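Local coordinates for protein probable CoA-transferase alpha subunit (Rhodococcus jostii, PDB 6COJ) that binds a bulky coenzyme A thioester together with a partner protein and probably serves as the alpha subunit of a CoA-transferase-family enzyme, at residues R52-R56 with S57-D61; V89-D92 with S93-Y97; V230-Q233 with N234-L237; N250-F254 with T255-D259; Q283-A286 with T287-G291. The protein carries 1 engineered substitution. All blocks are in the same frame, centred on the assembly; numbering follows the deposited sequence.

Interaction 1 of 5, residues R52-R56 with S57-D61; sequences RALLR and SDVTD
Ser-57 folds its hydroxyl back onto the helix it has just left, giving OG to the carbonyl O of Leu-54 at 2.7 Å, with the donor tilted 19° from the carbonyl plane. The torsion explains the reach: chi1 of 81° sets OG between the backbone N and the carbonyl carbon, the crowded position, from which it can turn to the last turn of the helix. The backbone N of Ser-57 also points into this turn, but its two bonds are weak, 3.2 Å to Ala-53 O and 3.1 Å to Leu-54 O. A short polar side chain suits this place, because it reinforces a carbonyl that the fading backbone pattern grips only loosely. The same OG works in the other direction as well, accepting the N-H of Val-59 at 3.1 Å and 158°. This is an ST turn, and it bends the chain out of helix 48-56 toward strand 62-65. Beside the turn two branched apolar residues meet: Leu-54 CD2 lies 3.8 Å from Val-59 CG1, the methyl that stands anti to its own backbone N. Leu-54 also packs on Val-27 and Leu-75. Farther out, the guanidinium of Arg-56 folds back with one face over Ala-53 CA, which lies toward the rim of the group, 3.5 Å from its plane, and its NH2 makes a salt bridge with Asp-24 of helix 23-28. Ala-53, with its single methyl, packs against that same helix at Asp-24 and Val-27. Lys-80 NZ gives hydrogen bonds to the carbonyls of both Ser-57 and Val-59.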
# COMPACT_ATOMS: atom_id res chain seq x y z
N ARG A 52 -14.48 26.24 -0.42
CA ARG A 52 -15.21 27.51 -0.55
C ARG A 52 -16.72 27.28 -0.58
O ARG A 52 -17.48 28.09 -0.04
CB ARG A 52 -14.74 28.28 -1.80
CG ARG A 52 -13.35 28.91 -1.64
CD ARG A 52 -12.91 29.71 -2.85
NE ARG A 52 -12.56 28.88 -4.00
CZ ARG A 52 -11.34 28.40 -4.24
NH1 ARG A 52 -10.34 28.63 -3.38
NH2 ARG A 52 -11.12 27.67 -5.32
N ALA A 53 -17.17 26.18 -1.19
CA ALA A 53 -18.60 25.87 -1.17
C ALA A 53 -19.07 25.54 0.25
O ALA A 53 -20.19 25.90 0.64
CB ALA A 53 -18.91 24.73 -2.15
N LEU A 54 -18.23 24.85 1.03
CA LEU A 54 -18.54 24.65 2.45
C LEU A 54 -18.70 25.98 3.18
O LEU A 54 -19.62 26.14 3.99
CB LEU A 54 -17.44 23.82 3.10
CG LEU A 54 -17.77 22.34 3.31
CD1 LEU A 54 -16.54 21.59 3.82
CD2 LEU A 54 -18.93 22.17 4.27
N LEU A 55 -17.80 26.94 2.91
CA LEU A 55 -17.88 28.25 3.57
C LEU A 55 -19.18 28.97 3.23
O LEU A 55 -19.75 29.66 4.08
CB LEU A 55 -16.68 29.11 3.18
CG LEU A 55 -15.57 29.20 4.24
CD1 LEU A 55 -15.08 27.81 4.64
CD2 LEU A 55 -14.41 30.06 3.76
N ARG A 56 -19.65 28.83 2.00
CA ARG A 56 -20.90 29.47 1.60
C ARG A 56 -22.09 28.83 2.30
O ARG A 56 -23.12 29.50 2.49
CB ARG A 56 -21.08 29.36 0.09
CG ARG A 56 -20.13 30.19 -0.73
CD ARG A 56 -20.60 30.32 -2.17
NE ARG A 56 -20.68 29.05 -2.87
CZ ARG A 56 -19.65 28.48 -3.51
NH1 ARG A 56 -18.47 29.09 -3.53
NH2 ARG A 56 -19.81 27.33 -4.13
N SER A 57 -21.99 27.55 2.67
CA SER A 57 -23.07 26.79 3.27
C SER A 57 -23.15 27.07 4.77
O SER A 57 -22.31 27.74 5.35
CB SER A 57 -22.86 25.29 3.05
OG SER A 57 -21.94 24.74 4.00
N ASP A 58 -24.19 26.51 5.39
CA ASP A 58 -24.33 26.54 6.84
C ASP A 58 -23.82 25.28 7.52
O ASP A 58 -24.05 25.11 8.72
CB ASP A 58 -25.79 26.82 7.24
CG ASP A 58 -26.74 25.70 6.85
OD1 ASP A 58 -26.31 24.72 6.19
OD2 ASP A 58 -27.93 25.80 7.20
N VAL A 59 -23.14 24.40 6.79
CA VAL A 59 -22.60 23.18 7.38
C VAL A 59 -21.46 23.54 8.32
O VAL A 59 -20.50 24.20 7.92
CB VAL A 59 -22.14 22.22 6.28
CG1 VAL A 59 -21.39 21.03 6.89
CG2 VAL A 59 -23.33 21.74 5.46
N THR A 60 -21.55 23.08 9.56
CA THR A 60 -20.57 23.47 10.57
C THR A 60 -20.42 22.33 11.57
O THR A 60 -20.88 21.21 11.32
CB THR A 60 -21.00 24.80 11.21
OG1 THR A 60 -19.94 25.32 12.01
CG2 THR A 60 -22.25 24.61 12.07
N ASP A 61 -19.76 22.60 12.70
CA ASP A 61 -19.53 21.60 13.74
C ASP A 61 -18.85 20.35 13.17
O ASP A 61 -19.22 19.22 13.49
CB ASP A 61 -20.83 21.27 14.48
CG ASP A 61 -20.61 20.33 15.67
OD1 ASP A 61 -19.59 20.47 16.37
OD2 ASP A 61 -21.49 19.47 15.89

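Interaction 2 of 5, residues V89-D92 with S93-Y97; sequences VSLD and SAPFY. With F8G (S-{(3R,5R,9R)-1-[(2R,3S,4R,5R)-5-(6-amino-9H-purin-9-yl)-4-hydroxy-3-(phosphonooxy)tetrahydrofuran-2-yl]-3,5,9-trihydroxy-8,8-dimethyl-3,5-dioxido-10,14-dioxo-2,4,6-trioxa-11,15-diaza-3lambda~5~,5lambda~5~-diphosphaheptadecan-17-yl} (5R,10R)-7-hydroxy-10-methyl-2-oxo-1-oxaspiro[4.5]dec-6-ene-6-carbothioate (non-preferred name)), chain E.
The loop between strand 88-89 and helix 99-106 carries Tyr-97 into the coenzyme A pocket, and it is closed at its neck by Leu-91 N, which gives a nearly straight hydrogen bond (2.7 Å, 175°) to Phe-96 O. Ser-90 CA adds a CH...O contact to that same Phe-96 oxygen. Within the loop, Ser-93 N makes a weak bond of 2.8 Å to Leu-91 O. Here the chain doubles back through an ST turn: Ser-90 OG, anti to its own backbone N (chi1 -179°), accepts Asp-92 N at 3.0 Å. Replacing Ser-90 by an alanine would probably leave Asp-92 N without this partner and the turn less firmly set. The carboxylate of Asp-92 points off to Arg-44 and the backbone N of Ser-43, while Ser-93 OG bonds to Glu-265. A cis peptide precedes Pro-95, whose CD makes a light apolar contact with Leu-91 CD1 at 4.2 Å. The ring of Phe-96 lies over the Ser-93 to Ala-94 peptide, with Ala-94 N 3.4 Å above the ring plane near its centre. Tyr-97 suits the end of the loop because its hydroxyl, at the far end of a rigid ring, reaches the ligand. Its OH donates to the phosphate oxygen OBO of F8G, on the phosphate nearer the pantetheine arm. OBO sits in the plane of the ring, at its edge, and the modelled separation is so short that its exact value is doubtful. An aromatic side chain of the partner protein's chain meets the Tyr-97 ring edge-to-face.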
# COMPACT_ATOMS: atom_id res chain seq x y z
N VAL A 89 -0.15 20.95 10.02
CA VAL A 89 -0.80 22.00 9.25
C VAL A 89 0.31 22.88 8.69
O VAL A 89 1.12 23.42 9.45
CB VAL A 89 -1.79 22.84 10.07
CG1 VAL A 89 -2.43 23.91 9.18
CG2 VAL A 89 -2.86 21.93 10.70
N SER A 90 0.36 23.01 7.36
CA SER A 90 1.43 23.78 6.74
C SER A 90 0.93 24.41 5.45
O SER A 90 0.15 23.79 4.71
CB SER A 90 2.64 22.91 6.41
OG SER A 90 3.68 23.69 5.84
N LEU A 91 1.39 25.64 5.19
CA LEU A 91 1.19 26.29 3.91
C LEU A 91 2.30 25.96 2.90
O LEU A 91 2.22 26.41 1.76
CB LEU A 91 1.07 27.81 4.09
CG LEU A 91 -0.10 28.29 4.95
CD1 LEU A 91 -0.11 29.82 5.05
CD2 LEU A 91 -1.43 27.79 4.40
N ASP A 92 3.33 25.22 3.32
CA ASP A 92 4.43 24.76 2.46
C ASP A 92 5.40 25.86 2.05
O ASP A 92 6.60 25.61 1.90
CB ASP A 92 3.93 23.95 1.26
CG ASP A 92 3.57 22.53 1.64
OD1 ASP A 92 4.35 21.90 2.38
OD2 ASP A 92 2.50 22.04 1.22
N SER A 93 4.91 27.09 1.88
CA SER A 93 5.73 28.26 1.67
C SER A 93 5.54 29.22 2.83
O SER A 93 4.58 29.09 3.61
CB SER A 93 5.35 29.00 0.38
OG SER A 93 4.94 28.10 -0.63
N ALA A 94 6.44 30.19 2.95
CA ALA A 94 6.32 31.23 3.97
C ALA A 94 4.94 31.88 3.86
O ALA A 94 4.46 32.12 2.76
CB ALA A 94 7.41 32.26 3.80
N PRO A 95 4.29 32.17 5.00
CA PRO A 95 4.81 32.11 6.37
C PRO A 95 4.71 30.73 7.02
O PRO A 95 4.85 30.65 8.24
CB PRO A 95 3.90 33.08 7.12
CG PRO A 95 2.60 32.96 6.41
CD PRO A 95 2.94 32.75 4.96
N PHE A 96 4.44 29.69 6.21
CA PHE A 96 4.50 28.29 6.63
C PHE A 96 3.35 27.88 7.54
O PHE A 96 2.64 26.92 7.25
CB PHE A 96 5.86 27.94 7.25
CG PHE A 96 7.02 28.17 6.32
CD1 PHE A 96 7.28 27.26 5.30
CD2 PHE A 96 7.83 29.28 6.45
CE1 PHE A 96 8.34 27.47 4.44
CE2 PHE A 96 8.89 29.49 5.58
CZ PHE A 96 9.14 28.58 4.58
N TYR A 97 3.17 28.58 8.65
CA TYR A 97 2.07 28.26 9.55
C TYR A 97 0.81 28.91 9.01
O TYR A 97 0.83 30.05 8.54
CB TYR A 97 2.39 28.76 10.95
CG TYR A 97 3.77 28.35 11.45
CD1 TYR A 97 4.26 27.07 11.21
CD2 TYR A 97 4.58 29.25 12.13
CE1 TYR A 97 5.53 26.69 11.65
CE2 TYR A 97 5.84 28.88 12.57
CZ TYR A 97 6.31 27.60 12.32
OH TYR A 97 7.57 27.25 12.77
C4 F8G E . 6.89 32.07 21.96
C5 F8G E . 7.14 31.14 23.07
C6 F8G E . 6.02 30.84 24.00
C8 F8G E . 8.96 31.39 21.88
N1 F8G E . 4.81 31.43 23.79
N3 F8G E . 5.66 32.63 21.79
C1' F8G E . 8.19 33.00 20.08
C2 F8G E . 4.53 32.36 22.69
C2' F8G E . 9.51 33.72 19.95
C3' F8G E . 9.64 33.83 18.45
C4' F8G E . 9.08 32.52 17.97
C5' F8G E . 10.19 31.49 17.88
CAA F8G E . 9.03 11.94 7.30
CAB F8G E . 9.48 13.32 7.74
CAC F8G E . 8.71 14.42 7.62
CAD F8G E . 7.50 14.43 6.70
CAE F8G E . 7.37 13.11 5.94
CAF F8G E . 7.58 11.93 6.86
CAG F8G E . 9.00 15.61 8.43
CAI F8G E . 6.02 12.97 5.24
CAK F8G E . 7.43 15.61 5.71
CAL F8G E . 6.23 16.50 6.08
CAM F8G E . 5.66 15.78 7.27
CAQ F8G E . 10.11 17.36 10.20
CAR F8G E . 10.66 18.42 9.26
CAT F8G E . 11.29 20.38 10.52
CAU F8G E . 10.99 21.85 10.75
CAV F8G E . 11.60 22.41 12.04
CAX F8G E . 12.19 24.71 11.70
CAY F8G E . 11.89 26.17 11.93
CAZ F8G E . 12.80 26.78 13.00
CBA F8G E . 12.31 28.19 13.32
CBM F8G E . 12.73 25.94 14.26
CBN F8G E . 14.25 26.89 12.52
N6 F8G E . 6.20 30.00 25.04
N7 F8G E . 8.43 30.76 22.97
N9 F8G E . 8.03 32.17 21.30
NAS F8G E . 10.41 19.75 9.75
NAW F8G E . 11.32 23.83 12.17
O2' F8G E . 9.49 35.01 20.57
O3' F8G E . 8.75 34.82 17.96
O4' F8G E . 8.14 32.12 18.96
O5' F8G E . 11.10 31.89 16.86
OAH F8G E . 10.60 13.37 8.21
OAJ F8G E . 8.24 16.58 8.35
OAN F8G E . 4.73 16.12 7.97
OAO F8G E . 6.35 14.55 7.54
OBB F8G E . 10.95 28.06 13.70
OBD F8G E . 10.47 29.85 15.50
OBJ F8G E . 12.28 19.82 10.98
OBK F8G E . 13.18 24.35 11.08
OBL F8G E . 12.03 26.90 10.70
OBO F8G E . 8.64 28.95 14.12
OBP F8G E . 10.29 30.43 12.95
OBQ F8G E . 12.53 31.27 14.82
OBR F8G E . 12.60 29.87 16.89
OCI F8G E . 8.20 37.08 16.96
OCJ F8G E . 9.82 36.89 18.83
OCK F8G E . 10.43 36.06 16.55
PBC F8G E . 10.08 29.37 14.01
PBE F8G E . 11.74 30.71 15.98
PCH F8G E . 9.32 36.26 17.55
SAP F8G E . 10.30 15.76 9.47

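Interaction 3 of 5, residues V230-Q233 with N234-L237; sequences VPLQ and NLIL
Asn-234 N binds Pro-231 O at 3.0 Å (152°), and one residue later Leu-235 N repeats the pattern with Leu-232 O at 3.1 Å. Both donors stand above the carbonyl planes, more than 50° out, and do not lie on a lone pair. Spacing of three residues marks a short 3-10 turn; the carbonyl of Pro-231 takes its first bond, and a proline, with no N-H, fits just before the turn, where its own nitrogen owes no bond. The Asn-234 side chain crosses the proline at a slant: with CG beside the backbone N (chi1 -66°), OD1 comes 3.3 Å from Pro-231 CD and close to CB and CG as well, so the oxygen rests against the ring's CH groups. The other end of the amide is used too, ND2 bonding to the carbonyl of Tyr-195, which holds the group's rotation. On the apolar side Val-230 CG2 touches Leu-235 CD2 at 3.6 Å, a methyl-to-methyl contact between two branched side chains suited to a buried corner, and Leu-232 CD2 approaches Leu-235 CD1 more loosely at 4.4 Å. Leu-235 is then the centre of an inverse gamma turn, closed by a weak bond from Ile-236 N to Asn-234 O. Gln-233 reaches across the subunit interface, its NE2 bonding to the hydroxyl of Tyr-195 of the second subunit. The corner thus leads from helix 223-229, whose Leu-226 and Val-227 pack on Leu-235, into the weakly bonded strand 235-237, where Ile-236 and Leu-237 form a classic beta bulge opposite Ala-193 of strand 193-194.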
# COMPACT_ATOMS: atom_id res chain seq x y z
N VAL A 230 -3.57 8.96 -19.43
CA VAL A 230 -2.67 8.72 -18.31
C VAL A 230 -2.32 7.24 -18.26
O VAL A 230 -3.07 6.39 -18.77
CB VAL A 230 -3.30 9.16 -16.97
CG1 VAL A 230 -3.67 10.63 -17.03
CG2 VAL A 230 -4.53 8.30 -16.67
N PRO A 231 -1.19 6.89 -17.65
CA PRO A 231 -0.88 5.48 -17.44
C PRO A 231 -1.85 4.84 -16.45
O PRO A 231 -2.51 5.52 -15.65
CB PRO A 231 0.54 5.50 -16.87
CG PRO A 231 1.10 6.84 -17.27
CD PRO A 231 -0.08 7.76 -17.22
N LEU A 232 -1.92 3.51 -16.53
CA LEU A 232 -2.79 2.73 -15.66
C LEU A 232 -2.61 3.12 -14.21
O LEU A 232 -3.59 3.21 -13.45
CB LEU A 232 -2.44 1.25 -15.79
CG LEU A 232 -2.95 0.51 -17.02
CD1 LEU A 232 -2.35 -0.89 -17.05
CD2 LEU A 232 -4.46 0.46 -16.96
N GLN A 233 -1.36 3.32 -13.79
CA GLN A 233 -1.04 3.50 -12.38
C GLN A 233 -1.58 4.82 -11.84
O GLN A 233 -1.68 4.98 -10.62
CB GLN A 233 0.48 3.44 -12.20
CG GLN A 233 1.13 2.06 -12.48
CD GLN A 233 1.31 1.72 -13.96
OE1 GLN A 233 1.09 2.55 -14.84
NE2 GLN A 233 1.73 0.49 -14.23
N ASN A 234 -1.92 5.76 -12.71
CA ASN A 234 -2.44 7.04 -12.30
C ASN A 234 -3.94 7.02 -12.08
O ASN A 234 -4.50 8.00 -11.57
CB ASN A 234 -2.10 8.09 -13.36
CG ASN A 234 -0.60 8.36 -13.48
OD1 ASN A 234 0.15 7.52 -13.98
ND2 ASN A 234 -0.17 9.55 -13.05
N LEU A 235 -4.61 5.92 -12.45
CA LEU A 235 -6.06 5.79 -12.29
C LEU A 235 -6.35 5.36 -10.86
O LEU A 235 -6.58 4.18 -10.56
CB LEU A 235 -6.63 4.79 -13.30
CG LEU A 235 -6.39 5.11 -14.78
CD1 LEU A 235 -6.76 3.93 -15.67
CD2 LEU A 235 -7.19 6.34 -15.18
N ILE A 236 -6.31 6.34 -9.95
CA ILE A 236 -6.37 6.01 -8.52
C ILE A 236 -7.78 5.86 -7.97
O ILE A 236 -7.95 5.26 -6.90
CB ILE A 236 -5.49 6.92 -7.63
CG1 ILE A 236 -6.01 8.36 -7.64
CG2 ILE A 236 -4.00 6.82 -8.05
CD1 ILE A 236 -5.33 9.23 -6.58
N LEU A 237 -8.80 6.40 -8.64
CA LEU A 237 -10.17 6.18 -8.22
C LEU A 237 -10.91 5.37 -9.27
O LEU A 237 -10.81 5.66 -10.47
CB LEU A 237 -10.92 7.49 -8.00
CG LEU A 237 -10.31 8.51 -7.03
CD1 LEU A 237 -11.28 9.66 -6.76
CD2 LEU A 237 -9.91 7.89 -5.71

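Interaction 4 of 5, residues N250-F254 with T255-D259; sequences NGAHF and TLAGD
A chi1 of 68° sets Thr-255 OG1 between its backbone N and carbonyl carbon, where it joins the residue's own backbone N in reaching Ala-252 O. OG1 donates at 2.7 Å to Ala-252 O and the backbone N at 2.8 Å, and both come from one face of the carbonyl plane. Two bonds thus grip a buried carbonyl, a double hold that suits a short hydroxyl residue, and Thr-255 also packs on Met-48 and Pro-70; its OG1 accepts from the backbone N of Lys-46. The chain bends sharply twice in the loop that follows strand 244-247, an edge strand of the chain's parallel sheet. The first bend is a type I turn from Asn-250 to His-253, closed by His-253 N to Asn-250 O at 3.1 Å; the second holds a cis peptide before Phe-254. At that bend Phe-254 CB lies over one face of the His-253 imidazole, toward its rim, 3.5 Å from its plane, while the phenyl ring goes on to meet Tyr-271. The imidazole is held by Tyr-296 at ND1 and Asp-264 at NE2. Small methyls complete the inside of the loop, Ala-252 CB lying 4.1 Å from Ala-257 CB.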
# COMPACT_ATOMS: atom_id res chain seq x y z
N ASN A 250 -9.37 24.89 -12.23
CA ASN A 250 -8.66 25.70 -11.24
C ASN A 250 -9.22 25.49 -9.84
O ASN A 250 -9.08 26.36 -8.98
CB ASN A 250 -8.62 27.19 -11.62
CG ASN A 250 -7.30 27.86 -11.25
OD1 ASN A 250 -6.23 27.26 -11.36
ND2 ASN A 250 -7.37 29.12 -10.82
N GLY A 251 -9.84 24.32 -9.61
CA GLY A 251 -10.54 24.03 -8.38
C GLY A 251 -9.64 23.72 -7.20
O GLY A 251 -10.16 23.51 -6.09
N ALA A 252 -8.33 23.66 -7.40
CA ALA A 252 -7.38 23.56 -6.30
C ALA A 252 -6.76 24.90 -5.93
O ALA A 252 -6.06 24.98 -4.91
CB ALA A 252 -6.29 22.53 -6.62
N HIS A 253 -7.00 25.96 -6.71
CA HIS A 253 -6.41 27.26 -6.41
C HIS A 253 -6.80 27.67 -4.99
O HIS A 253 -7.97 27.59 -4.64
CB HIS A 253 -6.92 28.30 -7.41
CG HIS A 253 -6.27 29.64 -7.25
ND1 HIS A 253 -6.71 30.57 -6.33
CD2 HIS A 253 -5.21 30.20 -7.88
CE1 HIS A 253 -5.94 31.64 -6.40
NE2 HIS A 253 -5.03 31.44 -7.34
N PHE A 254 -5.86 28.14 -4.16
CA PHE A 254 -4.52 28.56 -4.54
C PHE A 254 -3.40 27.56 -4.24
O PHE A 254 -2.23 27.94 -4.19
CB PHE A 254 -4.18 29.90 -3.83
CG PHE A 254 -4.60 29.94 -2.38
CD1 PHE A 254 -3.76 29.44 -1.38
CD2 PHE A 254 -5.82 30.49 -2.01
CE1 PHE A 254 -4.15 29.49 -0.04
CE2 PHE A 254 -6.21 30.54 -0.67
CZ PHE A 254 -5.38 30.04 0.31
N THR A 255 -3.74 26.28 -4.06
CA THR A 255 -2.71 25.27 -3.88
C THR A 255 -2.24 24.75 -5.25
O THR A 255 -2.86 25.01 -6.29
CB THR A 255 -3.23 24.12 -3.01
OG1 THR A 255 -4.26 23.38 -3.68
CG2 THR A 255 -3.79 24.69 -1.71
N LEU A 256 -1.13 24.03 -5.26
CA LEU A 256 -0.64 23.48 -6.52
C LEU A 256 -1.49 22.29 -6.96
O LEU A 256 -2.27 21.73 -6.19
CB LEU A 256 0.86 23.13 -6.44
CG LEU A 256 1.37 22.14 -5.40
CD1 LEU A 256 0.98 20.70 -5.72
CD2 LEU A 256 2.89 22.25 -5.27
N ALA A 257 -1.31 21.86 -8.21
CA ALA A 257 -2.15 20.78 -8.73
C ALA A 257 -1.40 19.94 -9.75
O ALA A 257 -1.83 19.77 -10.89
CB ALA A 257 -3.45 21.33 -9.30
N GLY A 258 -0.28 19.37 -9.34
CA GLY A 258 0.45 18.46 -10.21
C GLY A 258 0.84 19.15 -11.50
O GLY A 258 1.35 20.28 -11.49
N ASP A 259 0.56 18.48 -12.63
CA ASP A 259 0.90 19.00 -13.95
C ASP A 259 0.01 20.15 -14.40
O ASP A 259 0.35 20.83 -15.38
CB ASP A 259 0.73 17.89 -15.01
CG ASP A 259 1.90 16.93 -15.04
OD1 ASP A 259 2.94 17.23 -14.42
OD2 ASP A 259 1.76 15.88 -15.70

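Interaction 5 of 5, residues Q283-A286 with T287-G291; sequences QFVA and TYLSG
Helix 278-288 runs out here with regular i+4 backbone bonds, Thr-287 N to Gln-283 O, Tyr-288 N to Phe-284 O and Leu-289 N to Val-285 O, the last at 2.9 Å. On the inner side of this C-terminal turn Phe-284 carries the packing. With its ring anti to the backbone N (chi1 -173°), it swings along the helix to meet the residues four and five places ahead. Tyr-288 CD2 comes over one face, offset toward the rim and 3.8 Å from Phe-284 CD2; the two ring planes are at 41°, an oblique pairing. Leu-289 CD1 instead meets the ring at its edge, in plane, 3.9 Å from Phe-284 CE1. A broad flat ring suits such a place because it offers face and edge to different neighbours; Phe-284 also stacks on Trp-281 and packs on Tyr-271 of helix 265-274. With a serine in place of Phe-284, Tyr-288 and Leu-289 would probably lose the surface they share and a gap would open toward Tyr-271. Tyr-288 itself meets Phe-267 edge-to-face. The Thr-287 CG2 methyl lies over the centre of the Tyr-288 ring, and Thr-287 OG1 is 3.1 Å from both Gln-283 OE1 and Gln-283 O. At the end of the helix Ser-290 suits a turning chain, since its hydroxyl adds a second donor to a carbonyl that Leu-289 N already holds: OG gives to Val-285 O at 2.7 Å from 59° out of the carbonyl plane, on the face opposite Leu-289 N. A water bridges the exit, donating to Ala-286 O at 2.7 Å and accepting Ser-290 N at 2.9 Å.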
# COMPACT_ATOMS: atom_id res chain seq x y z
N GLN A 283 -12.24 42.47 4.00
CA GLN A 283 -12.00 42.84 2.61
C GLN A 283 -11.70 41.61 1.76
O GLN A 283 -12.19 41.49 0.63
CB GLN A 283 -10.84 43.83 2.54
CG GLN A 283 -10.69 44.49 1.18
CD GLN A 283 -12.00 45.05 0.68
OE1 GLN A 283 -12.60 44.53 -0.27
NE2 GLN A 283 -12.47 46.13 1.31
N PHE A 284 -10.91 40.69 2.30
CA PHE A 284 -10.66 39.44 1.59
C PHE A 284 -11.96 38.68 1.37
O PHE A 284 -12.23 38.19 0.27
CB PHE A 284 -9.68 38.59 2.39
CG PHE A 284 -9.21 37.35 1.68
CD1 PHE A 284 -9.93 36.17 1.78
CD2 PHE A 284 -8.05 37.37 0.93
CE1 PHE A 284 -9.50 35.03 1.13
CE2 PHE A 284 -7.61 36.22 0.27
CZ PHE A 284 -8.33 35.05 0.37
N VAL A 285 -12.80 38.59 2.41
CA VAL A 285 -14.09 37.93 2.29
C VAL A 285 -14.96 38.63 1.24
O VAL A 285 -15.56 37.98 0.38
CB VAL A 285 -14.78 37.87 3.66
CG1 VAL A 285 -16.25 37.52 3.52
CG2 VAL A 285 -14.06 36.87 4.56
N ALA A 286 -15.03 39.96 1.31
CA ALA A 286 -15.86 40.70 0.36
C ALA A 286 -15.42 40.47 -1.07
O ALA A 286 -16.26 40.33 -1.97
CB ALA A 286 -15.85 42.20 0.70
N THR A 287 -14.11 40.42 -1.31
CA THR A 287 -13.61 40.31 -2.68
C THR A 287 -13.63 38.87 -3.19
O THR A 287 -13.96 38.64 -4.36
CB THR A 287 -12.19 40.89 -2.77
OG1 THR A 287 -12.22 42.27 -2.42
CG2 THR A 287 -11.64 40.74 -4.19
N TYR A 288 -13.31 37.89 -2.34
CA TYR A 288 -13.06 36.53 -2.81
C TYR A 288 -14.07 35.49 -2.36
O TYR A 288 -14.28 34.51 -3.08
CB TYR A 288 -11.64 36.06 -2.42
CG TYR A 288 -10.59 36.96 -3.00
CD1 TYR A 288 -10.23 36.86 -4.34
CD2 TYR A 288 -10.00 37.95 -2.23
CE1 TYR A 288 -9.30 37.71 -4.89
CE2 TYR A 288 -9.05 38.80 -2.78
CZ TYR A 288 -8.70 38.67 -4.11
OH TYR A 288 -7.77 39.52 -4.66
N LEU A 289 -14.71 35.66 -1.20
CA LEU A 289 -15.48 34.58 -0.60
C LEU A 289 -16.96 34.90 -0.45
O LEU A 289 -17.67 34.19 0.29
CB LEU A 289 -14.87 34.17 0.75
CG LEU A 289 -13.38 33.82 0.76
CD1 LEU A 289 -12.91 33.51 2.17
CD2 LEU A 289 -13.10 32.65 -0.18
N SER A 290 -17.47 35.94 -1.11
CA SER A 290 -18.86 36.35 -0.92
C SER A 290 -19.74 36.08 -2.13
O SER A 290 -20.91 36.47 -2.13
CB SER A 290 -18.93 37.83 -0.51
OG SER A 290 -18.28 38.03 0.73
N GLY A 291 -19.21 35.41 -3.15
CA GLY A 291 -19.94 35.08 -4.35
C GLY A 291 -19.77 33.61 -4.71
O GLY A 291 -19.57 32.76 -3.84
O HOH W 1 -16.79 37.92 -3.16

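Overall arrangement
Five contacts follow one another along the chain, none nested in or crossing another. Interaction 1 turns helix 48-56 toward strand 62-65, interaction 2 closes the ligand-facing loop before helix 99-106, interaction 3 rounds the corner from helix 223-229 to strand 235-237, interaction 4 bends the loop after strand 244-247, and interaction 5 ends helix 278-288. Helix 48-56 touches two later regions: Arg-52 NH1 is probably hydrogen-bonded to His-253 O of interaction 4, and Arg-52 and Leu-55 pack on Leu-289 of interaction 5. Interaction 4 comes within about 5 Å, nearest atoms, of both interactions 2 and 5 without touching. Interaction 3 touches none of the others and lies at the interface with the second subunit and the partner protein.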